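Local coordinates for protein thermotoga maritima TmcAL (Thermotoga maritima, PDB 5Y0T) that belongs to the HIGH nucleotidyl transferase family of the HUP clan and binds adenosine-5'-rp-alpha-thio-triphosphate in a pocket of its alpha/beta fold, at residues P360-M365 with Q382-Q387; S366-V371 with R412-H417; P12-H17 with T211-L216; R55-L60 with F234-R239. All coordinates share one frame; numbering follows the deposited sequence.

Overall arrangement
The four contacts form two clusters around one mixed sheet. Along the chain, contacts 3 and 4 come first and interleave: their segments follow in the order 12-17, 55-60, 211-216 and 234-239. Their centres lie about 13 Å apart and they touch where Phe13 packs on Ile58, so the ligand pocket and the helix pair 52-61 and 231-242 form one neighbourhood. Contacts 1 and 2 interleave later in the chain, with centres about 9 Å apart, and gather strand 361-362 and helices 368-374, 381-399 and 412-415. Contact 1 lies across the chain's centre from contact 3, about 31 Å between centres, so this second cluster builds a part of the fold remote from the nucleotide.

Contact 1: residues P360-M365 with Q382-Q387; sequences PIVTNM and QLFLEQ
Phe384 carries its CG anti to the backbone N (chi1 -179°), which swings the ring out from helix 381-399 toward Pro360 and Val362; Val362 answers with CG1 anti to its own N (chi1 177°) and presents CG2 to the ring. The contact lays a helix against the end of a beta-alpha-beta crossover, in which strand 337-343, helix 346-356 and the parallel strand 361-362 follow one another. Pro360 and Val362, two residues apart, direct their CB atoms to the helix, while Ile361 between them turns to the other face of the strand and rests on Met353 and Arg354 of helix 346-356. The strand is thus covered by helices on both faces, and buried apolar side chains suit the face turned to helix 381-399.

The backbones stay well apart, with 9.9 Å between Pro360 CA and Phe384 CA, and the long side chain of Phe384 spans that separation. Pro360 and Phe384 lie alongside, pointing opposite ways, so the proline ring reaches the outer part of the phenyl group. Proline fits here because its compact ring is apolar while its carbonyl can still serve the sheet: the backbones of Pro360 and Val362 are hydrogen-bonded to Ile337. Tyr336 meets the Phe384 ring edge-to-face, and Leu372 of helix 368-374 also packs on it. No hydrogen bond joins the two segments. Val362 CG2 lies 4.3 Å from Phe384 CZ in an oblique approach, and Pro360 CG sits near the ring plane at its edge, 4.2 Å from Phe384 CE2.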
# COMPACT_ATOMS: atom_id res chain seq x y z
N PRO A 360 4.49 23.26 21.66
CA PRO A 360 4.46 24.22 20.55
C PRO A 360 3.09 24.23 19.88
O PRO A 360 2.50 23.17 19.70
CB PRO A 360 5.53 23.68 19.58
CG PRO A 360 6.41 22.84 20.43
CD PRO A 360 5.51 22.22 21.46
N ILE A 361 2.60 25.41 19.53
CA ILE A 361 1.30 25.52 18.88
C ILE A 361 1.49 25.65 17.38
O ILE A 361 2.24 26.52 16.92
CB ILE A 361 0.52 26.73 19.44
CG1 ILE A 361 0.14 26.47 20.90
CG2 ILE A 361 -0.72 27.02 18.60
CD1 ILE A 361 -0.14 27.73 21.69
N VAL A 362 0.84 24.78 16.62
CA VAL A 362 0.91 24.82 15.16
C VAL A 362 -0.42 25.34 14.62
O VAL A 362 -1.45 24.70 14.79
CB VAL A 362 1.20 23.41 14.57
CG1 VAL A 362 1.21 23.45 13.03
CG2 VAL A 362 2.52 22.86 15.11
N THR A 363 -0.40 26.52 14.00
CA THR A 363 -1.56 27.05 13.29
C THR A 363 -1.30 26.90 11.80
O THR A 363 -2.07 26.28 11.06
CB THR A 363 -1.87 28.55 13.64
OG1 THR A 363 -0.66 29.31 13.66
CG2 THR A 363 -2.54 28.66 14.99
N ASN A 364 -0.20 27.49 11.36
CA ASN A 364 0.18 27.47 9.97
C ASN A 364 1.08 26.27 9.70
O ASN A 364 2.26 26.27 10.06
CB ASN A 364 0.91 28.79 9.65
CG ASN A 364 1.09 29.03 8.17
OD1 ASN A 364 1.09 28.11 7.36
ND2 ASN A 364 1.28 30.31 7.80
N MET A 365 0.53 25.27 9.02
CA MET A 365 1.26 24.01 8.84
C MET A 365 2.50 24.21 7.97
O MET A 365 3.52 23.55 8.17
CB MET A 365 0.35 22.94 8.24
CG MET A 365 -0.49 22.18 9.29
SD MET A 365 0.50 21.18 10.42
CE MET A 365 0.78 19.71 9.41
N GLN A 382 12.49 14.31 16.99
CA GLN A 382 12.20 13.21 16.07
C GLN A 382 10.77 12.71 16.26
O GLN A 382 10.08 12.45 15.28
CB GLN A 382 13.21 12.07 16.23
CG GLN A 382 13.21 11.08 15.05
CD GLN A 382 13.04 11.77 13.69
OE1 GLN A 382 12.10 11.47 12.94
NE2 GLN A 382 13.96 12.68 13.35
N LEU A 383 10.32 12.61 17.50
CA LEU A 383 8.95 12.16 17.77
C LEU A 383 7.91 13.15 17.21
O LEU A 383 6.89 12.76 16.59
CB LEU A 383 8.74 11.97 19.27
CG LEU A 383 7.39 11.37 19.67
CD1 LEU A 383 7.19 10.00 19.01
CD2 LEU A 383 7.34 11.25 21.18
N PHE A 384 8.18 14.43 17.42
CA PHE A 384 7.35 15.51 16.87
C PHE A 384 7.21 15.30 15.36
O PHE A 384 6.10 15.27 14.83
CB PHE A 384 7.99 16.87 17.22
CG PHE A 384 7.23 18.09 16.73
CD1 PHE A 384 7.05 18.34 15.37
CD2 PHE A 384 6.80 19.05 17.64
CE1 PHE A 384 6.40 19.50 14.94
CE2 PHE A 384 6.17 20.22 17.21
CZ PHE A 384 5.96 20.43 15.86
N LEU A 385 8.34 15.16 14.67
CA LEU A 385 8.31 14.99 13.22
C LEU A 385 7.56 13.73 12.80
O LEU A 385 6.77 13.77 11.86
CB LEU A 385 9.74 14.98 12.65
CG LEU A 385 10.47 16.32 12.73
CD1 LEU A 385 11.95 16.19 12.28
CD2 LEU A 385 9.76 17.39 11.92
N GLU A 386 7.79 12.61 13.50
CA GLU A 386 7.06 11.37 13.20
C GLU A 386 5.57 11.49 13.45
O GLU A 386 4.75 11.04 12.63
CB GLU A 386 7.64 10.19 14.00
CG GLU A 386 9.07 9.88 13.57
CD GLU A 386 9.70 8.69 14.28
OE1 GLU A 386 9.02 8.05 15.11
OE2 GLU A 386 10.88 8.39 14.00
N GLN A 387 5.19 12.12 14.56
CA GLN A 387 3.78 12.28 14.87
C GLN A 387 3.08 13.13 13.81
O GLN A 387 2.03 12.73 13.29
CB GLN A 387 3.60 12.91 16.26
CG GLN A 387 3.92 11.96 17.41
CD GLN A 387 3.78 12.60 18.78
OE1 GLN A 387 3.69 13.83 18.91
NE2 GLN A 387 3.75 11.78 19.83

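Contact 2: residues S366-V371 with R412-H417; sequences SLYRKV and RDFSIH
Helix 412-415, a single turn that leads toward strand 419-421 of the sheet, meets the 3-10 turn and first residue of helix 368-374 through Phe414, whose ring reaches Ser366 and Tyr368. The CG of Phe414 stands anti to its carbonyl carbon (chi1 -60°), and this carries the ring across to the other segment although the CB itself does not aim there. The phenyl group then uses its rim: Ser366 N lies near the ring plane, 3.7 Å from Phe414 CD1, and Ser366 OG is 4.0 Å from the same carbon. Further round, Phe414 CZ comes within 3.9 Å of Tyr368 CE2, so the two rings meet edge to edge without stacking.

A small serine suits the exposed side, since it lets the phenyl edge approach the backbone. Tyrosine suits the buried side, where its ring also packs on Phe384, Leu385 and Ile388 of helix 381-399. One water ties the backbones together beside these rings: it accepts from Ser366 N at 3.3 Å and donates to Phe414 O at 2.8 Å. It thereby satisfies a carbonyl near the end of the short helix. Next to Phe414, Asp413 forms salt bridges with Arg338 and Lys52, which fasten the same turn to the body of the protein. A 3-10 turn leading into a helix is thus joined to a one-turn helix at the edge of an alpha/beta fold, where the chain returns to strand 419-421.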
# COMPACT_ATOMS: atom_id res chain seq x y z
N SER A 366 2.44 25.14 7.02
CA SER A 366 3.60 25.42 6.17
C SER A 366 4.79 25.87 6.99
O SER A 366 5.92 25.85 6.51
CB SER A 366 3.26 26.48 5.11
OG SER A 366 2.31 25.98 4.18
N LEU A 367 4.53 26.32 8.21
CA LEU A 367 5.60 26.75 9.11
C LEU A 367 6.00 25.73 10.19
O LEU A 367 6.80 26.07 11.06
CB LEU A 367 5.19 28.06 9.80
CG LEU A 367 4.76 29.21 8.87
CD1 LEU A 367 4.46 30.47 9.69
CD2 LEU A 367 5.80 29.49 7.80
N TYR A 368 5.41 24.53 10.21
CA TYR A 368 5.59 23.73 11.43
C TYR A 368 7.04 23.36 11.69
O TYR A 368 7.42 23.21 12.84
CB TYR A 368 4.70 22.49 11.43
CG TYR A 368 5.15 21.27 10.64
CD1 TYR A 368 6.24 20.49 11.05
CD2 TYR A 368 4.40 20.82 9.57
CE1 TYR A 368 6.60 19.37 10.35
CE2 TYR A 368 4.75 19.68 8.88
CZ TYR A 368 5.85 18.95 9.28
OH TYR A 368 6.20 17.80 8.58
N ARG A 369 7.85 23.25 10.64
CA ARG A 369 9.26 22.94 10.85
C ARG A 369 10.00 24.12 11.46
O ARG A 369 10.96 23.93 12.22
CB ARG A 369 9.95 22.53 9.54
CG ARG A 369 9.35 21.27 8.94
CD ARG A 369 10.15 20.81 7.75
NE ARG A 369 10.87 19.59 8.08
CZ ARG A 369 10.41 18.37 7.83
NH1 ARG A 369 9.25 18.20 7.23
NH2 ARG A 369 11.13 17.32 8.19
N LYS A 370 9.60 25.34 11.10
CA LYS A 370 10.20 26.53 11.71
C LYS A 370 9.77 26.63 13.17
O LYS A 370 10.57 26.99 14.03
CB LYS A 370 9.82 27.81 10.95
CG LYS A 370 10.40 27.86 9.55
CD LYS A 370 10.28 29.25 8.89
CE LYS A 370 11.13 29.30 7.61
NZ LYS A 370 11.14 30.63 6.94
N VAL A 371 8.51 26.31 13.44
CA VAL A 371 8.02 26.28 14.81
C VAL A 371 8.89 25.34 15.65
O VAL A 371 9.34 25.70 16.75
CB VAL A 371 6.54 25.83 14.89
CG1 VAL A 371 6.15 25.56 16.34
CG2 VAL A 371 5.62 26.89 14.29
N ARG A 412 -4.20 18.73 1.99
CA ARG A 412 -5.17 19.59 2.67
C ARG A 412 -4.66 20.13 4.00
O ARG A 412 -5.07 21.22 4.41
CB ARG A 412 -6.51 18.86 2.84
CG ARG A 412 -7.26 18.81 1.50
CD ARG A 412 -8.49 17.91 1.55
NE ARG A 412 -9.55 18.39 2.44
CZ ARG A 412 -10.42 19.35 2.13
NH1 ARG A 412 -10.32 19.99 0.97
NH2 ARG A 412 -11.37 19.70 2.99
N ASP A 413 -3.74 19.44 4.67
CA ASP A 413 -3.16 20.05 5.86
C ASP A 413 -2.42 21.35 5.56
O ASP A 413 -2.32 22.22 6.41
CB ASP A 413 -2.22 19.11 6.56
CG ASP A 413 -2.96 18.05 7.31
OD1 ASP A 413 -2.85 16.89 6.91
OD2 ASP A 413 -3.69 18.41 8.26
N PHE A 414 -1.81 21.44 4.39
CA PHE A 414 -1.15 22.68 4.02
C PHE A 414 -2.05 23.68 3.31
O PHE A 414 -1.85 24.89 3.43
CB PHE A 414 0.11 22.35 3.22
CG PHE A 414 1.07 21.52 4.00
CD1 PHE A 414 1.92 22.12 4.93
CD2 PHE A 414 1.08 20.13 3.88
CE1 PHE A 414 2.79 21.35 5.70
CE2 PHE A 414 1.96 19.35 4.65
CZ PHE A 414 2.82 19.96 5.55
N SER A 415 -3.03 23.19 2.56
CA SER A 415 -3.84 24.10 1.75
C SER A 415 -4.99 24.73 2.55
O SER A 415 -5.43 25.83 2.24
CB SER A 415 -4.37 23.38 0.50
OG SER A 415 -5.37 22.43 0.83
N ILE A 416 -5.47 24.04 3.58
CA ILE A 416 -6.60 24.52 4.39
C ILE A 416 -6.09 25.08 5.70
O ILE A 416 -5.58 24.34 6.53
CB ILE A 416 -7.62 23.40 4.73
CG1 ILE A 416 -8.06 22.60 3.49
CG2 ILE A 416 -8.81 23.96 5.54
CD1 ILE A 416 -8.71 23.40 2.38
N HIS A 417 -6.23 26.38 5.91
CA HIS A 417 -5.81 26.97 7.18
C HIS A 417 -6.88 26.70 8.25
O HIS A 417 -7.99 26.30 7.91
CB HIS A 417 -5.52 28.47 6.99
CG HIS A 417 -4.27 28.72 6.19
ND1 HIS A 417 -4.29 28.96 4.84
CD2 HIS A 417 -2.97 28.68 6.55
CE1 HIS A 417 -3.05 29.08 4.40
NE2 HIS A 417 -2.23 28.92 5.42
O HOH W 1 -0.36 25.95 5.49

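Contact 3: residues P12-H17 with T211-L216; sequences PFHNGH and TAIRNL. With TAT (adenosine-5'-rp-alpha-thio-triphosphate), chain E.
A cis peptide bond precedes Pro12, whose ring packs against Ile213 and Arg214 of helix 210-218. Pro12 CG lies 3.9 Å from Ile213 CG2, and Pro12 CD is 4.1 Å from the aliphatic Arg214 CG. Ile213 branches at CB, so one residue serves two partners: CG2 meets the proline, and CD1 reaches His14 CB at 3.5 Å. Ile213 thus packs against His14 from the side of the helix while the far end of the imidazole faces the nucleotide. The polar end of Arg214 turns to Asn11 O and forms a salt bridge with Glu46.

His14 occupies the N-cap of helix 15-28. Its CG sits between the backbone N and the carbonyl carbon (chi1 53°), which brings the imidazole over the face of His17. Two hydrogen bonds then hold adenosine-5'-rp-alpha-thio-triphosphate: His14 NE2 donates to its O1A at 3.0 Å, and His17 NE2 to its O3A at 3.2 Å. A bond within the motif links the two: His14 N donates to His17 ND1 at 3.0 Å, tilted from that ring's plane. Gly16, without a side chain, lets the adenine lie against the backbone, with Gly16 O 3.5 Å from ligand C5. Two histidines gripping the phosphate chain at the start of a helix, in the sequence His-Asn-Gly-His, are the HIGH motif of this nucleotidyl transferase family.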
# COMPACT_ATOMS: atom_id res chain seq x y z
N PRO A 12 -20.88 11.64 12.71
CA PRO A 12 -20.93 13.10 12.64
C PRO A 12 -21.38 13.79 13.95
O PRO A 12 -21.77 13.11 14.91
CB PRO A 12 -21.97 13.34 11.55
CG PRO A 12 -23.01 12.27 11.88
CD PRO A 12 -22.17 11.04 12.28
N PHE A 13 -21.39 15.13 13.96
CA PHE A 13 -21.87 15.86 15.14
C PHE A 13 -23.37 15.70 15.15
O PHE A 13 -24.04 16.17 14.23
CB PHE A 13 -21.49 17.35 15.08
CG PHE A 13 -21.76 18.11 16.35
CD1 PHE A 13 -23.06 18.35 16.78
CD2 PHE A 13 -20.71 18.58 17.12
CE1 PHE A 13 -23.31 19.05 17.96
CE2 PHE A 13 -20.95 19.29 18.30
CZ PHE A 13 -22.24 19.50 18.72
N HIS A 14 -23.92 15.09 16.21
CA HIS A 14 -25.35 14.82 16.21
C HIS A 14 -26.02 15.44 17.42
O HIS A 14 -25.42 16.20 18.17
CB HIS A 14 -25.64 13.31 16.13
CG HIS A 14 -24.95 12.48 17.17
ND1 HIS A 14 -24.93 12.80 18.51
CD2 HIS A 14 -24.26 11.31 17.07
CE1 HIS A 14 -24.27 11.88 19.19
NE2 HIS A 14 -23.85 10.96 18.33
N ASN A 15 -27.31 15.15 17.59
CA ASN A 15 -28.06 15.76 18.68
C ASN A 15 -27.53 15.37 20.07
O ASN A 15 -27.57 16.18 21.00
CB ASN A 15 -29.54 15.38 18.55
CG ASN A 15 -30.19 16.05 17.36
OD1 ASN A 15 -29.68 17.06 16.85
ND2 ASN A 15 -31.31 15.49 16.90
N GLY A 16 -27.04 14.15 20.20
CA GLY A 16 -26.44 13.70 21.45
C GLY A 16 -25.22 14.53 21.78
O GLY A 16 -24.97 14.88 22.94
N HIS A 17 -24.44 14.84 20.76
CA HIS A 17 -23.26 15.67 20.95
C HIS A 17 -23.64 17.09 21.37
O HIS A 17 -22.96 17.70 22.18
CB HIS A 17 -22.44 15.71 19.67
CG HIS A 17 -21.83 14.40 19.31
ND1 HIS A 17 -21.81 13.92 18.02
CD2 HIS A 17 -21.22 13.46 20.07
CE1 HIS A 17 -21.20 12.74 18.00
NE2 HIS A 17 -20.84 12.44 19.23
N THR A 211 -22.91 5.80 14.94
CA THR A 211 -22.80 4.65 14.02
C THR A 211 -24.14 4.38 13.33
O THR A 211 -24.19 4.11 12.13
CB THR A 211 -22.31 3.38 14.76
OG1 THR A 211 -20.99 3.60 15.27
CG2 THR A 211 -22.28 2.19 13.81
N ALA A 212 -25.24 4.49 14.07
CA ALA A 212 -26.55 4.34 13.43
C ALA A 212 -26.74 5.40 12.34
O ALA A 212 -27.26 5.11 11.26
CB ALA A 212 -27.67 4.42 14.47
N ILE A 213 -26.31 6.62 12.62
CA ILE A 213 -26.52 7.72 11.68
C ILE A 213 -25.70 7.52 10.41
O ILE A 213 -26.18 7.78 9.30
CB ILE A 213 -26.20 9.08 12.32
CG1 ILE A 213 -27.19 9.34 13.46
CG2 ILE A 213 -26.27 10.22 11.30
CD1 ILE A 213 -26.74 10.47 14.37
N ARG A 214 -24.48 7.03 10.57
CA ARG A 214 -23.67 6.72 9.41
C ARG A 214 -24.34 5.62 8.58
O ARG A 214 -24.28 5.63 7.36
CB ARG A 214 -22.25 6.30 9.82
CG ARG A 214 -21.43 7.46 10.39
CD ARG A 214 -19.92 7.14 10.44
NE ARG A 214 -19.64 5.90 11.17
CZ ARG A 214 -19.54 5.81 12.50
NH1 ARG A 214 -19.70 6.87 13.26
NH2 ARG A 214 -19.27 4.64 13.06
N ASN A 215 -25.01 4.68 9.24
CA ASN A 215 -25.72 3.64 8.50
C ASN A 215 -26.96 4.19 7.79
O ASN A 215 -27.32 3.72 6.71
CB ASN A 215 -26.12 2.48 9.42
CG ASN A 215 -24.95 1.58 9.75
OD1 ASN A 215 -23.92 1.62 9.07
ND2 ASN A 215 -25.09 0.76 10.79
N LEU A 216 -27.59 5.19 8.40
CA LEU A 216 -28.70 5.88 7.74
C LEU A 216 -28.21 6.56 6.46
O LEU A 216 -28.90 6.53 5.44
CB LEU A 216 -29.34 6.90 8.68
CG LEU A 216 -30.18 6.37 9.84
CD1 LEU A 216 -30.59 7.51 10.75
CD2 LEU A 216 -31.42 5.60 9.35
N1 TAT E . -25.98 11.98 25.52
C2 TAT E . -25.05 12.62 26.25
N3 TAT E . -23.76 12.75 25.87
C4 TAT E . -23.34 12.22 24.69
C5 TAT E . -24.30 11.52 23.83
C6 TAT E . -25.69 11.41 24.33
N6 TAT E . -26.64 10.78 23.60
N7 TAT E . -23.61 11.11 22.74
C8 TAT E . -22.33 11.53 22.88
N9 TAT E . -22.17 12.18 24.04
PA TAT E . -17.88 11.49 20.74
PB TAT E . -19.39 8.99 21.06
PG TAT E . -21.65 7.67 19.84
C1' TAT E . -20.91 12.76 24.55
O1A TAT E . -22.93 8.28 19.31
O1B TAT E . -18.58 7.78 20.72
S1G TAT E . -16.27 10.89 21.65
C2' TAT E . -19.84 11.67 24.67
O2' TAT E . -20.02 10.88 25.85
O2A TAT E . -17.71 12.38 19.52
O2B TAT E . -19.68 9.29 22.51
O2G TAT E . -20.85 6.94 18.77
C3' TAT E . -18.57 12.49 24.67
O3' TAT E . -18.26 12.97 25.99
O3A TAT E . -18.80 10.26 20.26
O3B TAT E . -20.78 8.97 20.23
O3G TAT E . -21.76 6.89 21.13
C4' TAT E . -18.92 13.67 23.77
O4' TAT E . -20.35 13.71 23.65
C5' TAT E . -18.32 13.52 22.37
O5' TAT E . -18.77 12.28 21.82

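Contact 4: residues R55-L60 with F234-R239; sequences RAEIAL and FEILMR
Apolar packing forms the middle of this contact, where Ile58 of helix 52-61 meets Ile236 of helix 231-242. The two side chains lie side by side with their ends directed oppositely, Ile58 CG1 3.7 Å from Ile236 CB and Ile58 CD1 3.8 Å from Ile236 CG2. Beta-branched isoleucines suit the place because they offer methyl and methylene groups close to each backbone. Ile236 CD1 also reaches the neighbouring carboxylate, 3.6 Å from Glu57 OE2, and Ile236 CG2 lies over one face of the Arg239 guanidinium, toward its rim.

The charged interaction flanks this pair. Glu57, its CG anti to the backbone N and its chain extended beyond, spans to the opposite helix, and Arg239 NH1 donates to Glu57 OE1 at 2.9 Å in a nearly straight bond (176°) that is part of a salt bridge. OE1 lies in the guanidinium plane, whereas the donor comes from above the carboxylate plane. The other oxygen, OE2, pairs with Arg61, so this buried glutamate is paired with two arginines, which would probably favour its ionised form.

A water bridges the pair: it donates to Glu57 OE1 at 2.7 Å and accepts from Arg239 NH2 at 3.0 Å, giving OE1 two donors. The segment axes approach to 9.9 Å and run 161° apart, nearly antiparallel. Leu60 and Ala56 meanwhile pack on the beta strand 66-70 at Val67, placing this antiparallel helix pair, with an isoleucine pair at its middle and a salt bridge alongside, in the helical layer of an alpha/beta fold.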
# COMPACT_ATOMS: atom_id res chain seq x y z
N ARG A 55 -15.66 18.99 10.10
CA ARG A 55 -16.19 18.71 11.43
C ARG A 55 -15.69 19.75 12.45
O ARG A 55 -16.41 20.09 13.39
CB ARG A 55 -15.83 17.27 11.85
CG ARG A 55 -16.87 16.25 11.35
CD ARG A 55 -16.30 14.82 11.19
NE ARG A 55 -15.47 14.42 12.33
CZ ARG A 55 -14.16 14.24 12.25
NH1 ARG A 55 -13.54 14.39 11.08
NH2 ARG A 55 -13.47 13.90 13.33
N ALA A 56 -14.49 20.30 12.25
CA ALA A 56 -14.03 21.42 13.09
C ALA A 56 -14.96 22.63 12.97
O ALA A 56 -15.31 23.28 13.97
CB ALA A 56 -12.60 21.83 12.72
N GLU A 57 -15.38 22.93 11.75
CA GLU A 57 -16.27 24.07 11.56
C GLU A 57 -17.61 23.85 12.26
O GLU A 57 -18.16 24.78 12.88
CB GLU A 57 -16.50 24.36 10.07
CG GLU A 57 -17.35 25.59 9.88
CD GLU A 57 -17.61 25.94 8.43
OE1 GLU A 57 -16.85 25.50 7.54
OE2 GLU A 57 -18.59 26.67 8.20
N ILE A 58 -18.16 22.64 12.15
CA ILE A 58 -19.39 22.33 12.89
C ILE A 58 -19.21 22.52 14.40
O ILE A 58 -20.06 23.12 15.07
CB ILE A 58 -19.86 20.88 12.63
CG1 ILE A 58 -20.18 20.68 11.14
CG2 ILE A 58 -21.09 20.56 13.50
CD1 ILE A 58 -20.33 19.21 10.71
N ALA A 59 -18.08 22.07 14.93
CA ALA A 59 -17.84 22.20 16.38
C ALA A 59 -17.87 23.67 16.79
O ALA A 59 -18.53 24.06 17.77
CB ALA A 59 -16.51 21.54 16.77
N LEU A 60 -17.19 24.50 16.00
CA LEU A 60 -17.22 25.95 16.23
C LEU A 60 -18.64 26.50 16.19
O LEU A 60 -19.02 27.31 17.05
CB LEU A 60 -16.38 26.68 15.19
CG LEU A 60 -14.89 26.31 15.17
CD1 LEU A 60 -14.16 27.19 14.15
CD2 LEU A 60 -14.28 26.45 16.58
N PHE A 234 -26.03 19.23 9.80
CA PHE A 234 -26.61 18.68 8.58
C PHE A 234 -26.23 19.53 7.36
O PHE A 234 -25.95 18.99 6.29
CB PHE A 234 -28.14 18.60 8.70
CG PHE A 234 -28.79 17.90 7.53
CD1 PHE A 234 -28.64 16.53 7.36
CD2 PHE A 234 -29.51 18.61 6.59
CE1 PHE A 234 -29.23 15.87 6.29
CE2 PHE A 234 -30.10 17.96 5.50
CZ PHE A 234 -29.95 16.59 5.36
N GLU A 235 -26.24 20.85 7.53
CA GLU A 235 -25.92 21.77 6.44
C GLU A 235 -24.50 21.53 5.94
O GLU A 235 -24.27 21.45 4.74
CB GLU A 235 -26.09 23.22 6.90
CG GLU A 235 -26.32 24.20 5.76
CD GLU A 235 -27.63 23.94 5.03
OE1 GLU A 235 -28.61 23.50 5.68
OE2 GLU A 235 -27.67 24.16 3.80
N ILE A 236 -23.55 21.39 6.86
CA ILE A 236 -22.17 21.17 6.47
C ILE A 236 -21.99 19.78 5.84
O ILE A 236 -21.23 19.60 4.88
CB ILE A 236 -21.21 21.33 7.68
CG1 ILE A 236 -21.21 22.77 8.21
CG2 ILE A 236 -19.80 20.89 7.30
CD1 ILE A 236 -20.57 23.77 7.33
N LEU A 237 -22.69 18.79 6.40
CA LEU A 237 -22.68 17.44 5.85
C LEU A 237 -23.14 17.45 4.38
O LEU A 237 -22.50 16.86 3.51
CB LEU A 237 -23.59 16.52 6.67
CG LEU A 237 -23.77 15.10 6.13
CD1 LEU A 237 -22.44 14.34 6.19
CD2 LEU A 237 -24.85 14.36 6.89
N MET A 238 -24.24 18.15 4.12
CA MET A 238 -24.75 18.30 2.75
C MET A 238 -23.76 19.05 1.86
O MET A 238 -23.59 18.71 0.67
CB MET A 238 -26.09 19.02 2.76
CG MET A 238 -27.23 18.20 3.34
SD MET A 238 -27.59 16.72 2.35
CE MET A 238 -26.97 15.42 3.40
N ARG A 239 -23.11 20.08 2.41
CA ARG A 239 -22.09 20.84 1.69
C ARG A 239 -20.98 19.93 1.19
O ARG A 239 -20.56 20.01 0.03
CB ARG A 239 -21.48 21.93 2.59
CG ARG A 239 -20.42 22.78 1.88
CD ARG A 239 -19.63 23.64 2.86
NE ARG A 239 -18.60 22.87 3.55
CZ ARG A 239 -17.93 23.28 4.62
NH1 ARG A 239 -18.21 24.47 5.15
NH2 ARG A 239 -17.00 22.51 5.17
O HOH W 2 -14.97 23.61 7.09